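Local atomic coordinates of tumor necrosis factor ligand superfamily member 13 (Mus musculus, PDB entry 1U5Y), a protein that acts as a homotrimeric cytokine of the tumor necrosis factor family, binding the receptors TACI and BCMA and taking part in the regulation of tumor cell growth. Residues 63-68 with 119-124. Residues are numbered along the deposited sequence; the frame is centred on the assembly and turned at random.
Sequences DVTFTM and IPRANA
Arg-121 reaches across to the start of the strand that begins at Thr-67 and lays its guanidinium over the backbone there. Thr-67 O sits over one face of that group, 2.9 Å from Arg-121 NH2, but the angle is too poor for a hydrogen bond; Thr-67 OG1 approaches the same nitrogen at 3.3 Å. On the Thr-65 side, Arg-121 NH1 comes within 3.8 Å of Thr-65 CB, the two side chains running past each other in opposite senses. Closer to the backbone, Arg-121 CG rests against Met-68 SD at 3.7 Å. Bends at chi2 (-64°) and chi3 (-63°) fold the methionine round, bringing its CE within 3.4 Å of Ile-119 CG2, a tight methyl contact between side chains crossing nearly at right angles. The same CE also meets Ala-124 CB at 3.9 Å.

In the jelly-roll beta-sandwich of the TNF homology domain, this joins the turn leading into strand 67-76 to the loop leaving its antiparallel neighbour, strand 114-119. That loop turns at once, through an inverse gamma turn centred on Pro-120. Further along, Asp-63 OD1 lies 3.4 Å from Ala-124 CA and accepts a hydrogen bond from Lys-125 N. Thr-24 OG1 is hydrogen-bonded to both Arg-121 O and Ala-124 N, tying two points of the loop together, while Phe-61 packs against Met-68 and Ile-119. At the trimer interface, Val-64 O bonds to Arg-96 of a neighbouring subunit.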
loop_
_atom_site.group_PDB
_atom_site.type_symbol
_atom_site.label_atom_id
_atom_site.label_comp_id
_atom_site.label_asym_id
_atom_site.label_seq_id
_atom_site.Cartn_x
_atom_site.Cartn_y
_atom_site.Cartn_z
ATOM N N ASP A 63 1.648 16.583 -11.747
ATOM C CA ASP A 63 0.920 17.865 -11.746
ATOM C C ASP A 63 1.474 18.797 -10.676
ATOM O O ASP A 63 2.070 18.346 -9.708
ATOM C CB ASP A 63 -0.570 17.679 -11.479
ATOM C CG ASP A 63 -1.184 16.538 -12.280
ATOM O OD1 ASP A 63 -1.964 16.859 -13.211
ATOM O OD2 ASP A 63 -0.961 15.310 -12.048
ATOM N N VAL A 64 1.282 20.099 -10.855
ATOM C CA VAL A 64 1.727 21.084 -9.872
ATOM C C VAL A 64 0.606 21.523 -8.912
ATOM O O VAL A 64 0.885 22.171 -7.909
ATOM C CB VAL A 64 2.346 22.328 -10.593
ATOM N N THR A 65 -0.646 21.164 -9.212
ATOM C CA THR A 65 -1.810 21.639 -8.443
ATOM C C THR A 65 -1.919 21.042 -7.041
ATOM O O THR A 65 -1.748 19.834 -6.858
ATOM C CB THR A 65 -3.154 21.372 -9.189
ATOM O OG1 THR A 65 -3.028 20.234 -10.049
ATOM C CG2 THR A 65 -3.534 22.538 -10.127
ATOM N N PHE A 66 -2.242 21.924 -6.090
ATOM C CA PHE A 66 -2.418 21.646 -4.646
ATOM C C PHE A 66 -2.453 20.176 -4.233
ATOM O O PHE A 66 -1.625 19.748 -3.422
ATOM C CB PHE A 66 -3.676 22.363 -4.090
ATOM C CG PHE A 66 -3.780 23.793 -4.509
ATOM C CD1 PHE A 66 -4.558 24.152 -5.608
ATOM C CD2 PHE A 66 -3.047 24.771 -3.855
ATOM C CE1 PHE A 66 -4.612 25.474 -6.045
ATOM C CE2 PHE A 66 -3.100 26.108 -4.273
ATOM C CZ PHE A 66 -3.889 26.462 -5.369
ATOM N N THR A 67 -3.425 19.432 -4.763
ATOM C CA THR A 67 -3.555 18.013 -4.474
ATOM C C THR A 67 -4.006 17.213 -5.699
ATOM O O THR A 67 -4.751 17.689 -6.552
ATOM C CB THR A 67 -4.537 17.757 -3.302
ATOM O OG1 THR A 67 -5.864 18.110 -3.693
ATOM C CG2 THR A 67 -4.263 18.676 -2.105
ATOM N N MET A 68 -3.494 15.994 -5.782
ATOM C CA MET A 68 -3.940 15.013 -6.740
ATOM C C MET A 68 -4.274 13.727 -5.989
ATOM O O MET A 68 -4.036 13.591 -4.795
ATOM C CB MET A 68 -2.826 14.752 -7.758
ATOM C CG MET A 68 -2.473 15.975 -8.625
ATOM S SD MET A 68 -3.860 16.488 -9.665
ATOM C CE MET A 68 -4.064 15.068 -10.681
ATOM N N ILE A 119 -9.078 10.096 -11.967
ATOM C CA ILE A 119 -8.382 11.196 -11.300
ATOM C C ILE A 119 -9.208 12.442 -11.557
ATOM O O ILE A 119 -9.342 12.842 -12.703
ATOM C CB ILE A 119 -6.956 11.350 -11.862
ATOM C CG1 ILE A 119 -6.078 10.198 -11.392
ATOM C CG2 ILE A 119 -6.334 12.681 -11.407
ATOM C CD1 ILE A 119 -6.309 8.915 -12.128
ATOM N N PRO A 120 -9.752 13.077 -10.521
ATOM C CA PRO A 120 -10.774 14.097 -10.740
ATOM C C PRO A 120 -10.210 15.483 -11.120
ATOM O O PRO A 120 -10.663 16.472 -10.563
ATOM C CB PRO A 120 -11.532 14.129 -9.392
ATOM C CG PRO A 120 -10.490 13.775 -8.373
ATOM C CD PRO A 120 -9.448 12.931 -9.080
ATOM N N ARG A 121 -9.250 15.543 -12.045
ATOM C CA ARG A 121 -8.954 16.774 -12.809
ATOM C C ARG A 121 -8.868 16.441 -14.302
ATOM O O ARG A 121 -8.512 15.323 -14.690
ATOM C CB ARG A 121 -7.636 17.445 -12.359
ATOM C CG ARG A 121 -7.294 17.354 -10.855
ATOM C CD ARG A 121 -7.084 18.715 -10.153
ATOM N NE ARG A 121 -7.147 18.597 -8.689
ATOM C CZ ARG A 121 -7.020 19.616 -7.826
ATOM N NH1 ARG A 121 -6.814 20.861 -8.257
ATOM N NH2 ARG A 121 -7.096 19.387 -6.516
ATOM N N ALA A 122 -9.183 17.417 -15.137
ATOM C CA ALA A 122 -9.008 17.286 -16.574
ATOM C C ALA A 122 -7.516 17.281 -16.937
ATOM O O ALA A 122 -6.724 18.012 -16.346
ATOM C CB ALA A 122 -9.734 18.432 -17.319
ATOM N N ASN A 123 -7.149 16.480 -17.931
ATOM C CA ASN A 123 -5.790 16.487 -18.499
ATOM C C ASN A 123 -4.713 16.374 -17.444
ATOM O O ASN A 123 -3.726 17.107 -17.466
ATOM C CB ASN A 123 -5.563 17.756 -19.339
ATOM C CG ASN A 123 -6.562 17.874 -20.452
ATOM O OD1 ASN A 123 -6.896 16.869 -21.100
ATOM N ND2 ASN A 123 -7.047 19.113 -20.697
ATOM N N ALA A 124 -4.946 15.473 -16.505
ATOM C CA ALA A 124 -4.031 15.227 -15.421
ATOM C C ALA A 124 -2.759 14.624 -15.996
ATOM O O ALA A 124 -2.811 13.767 -16.876
ATOM C CB ALA A 124 -4.657 14.277 -14.415
#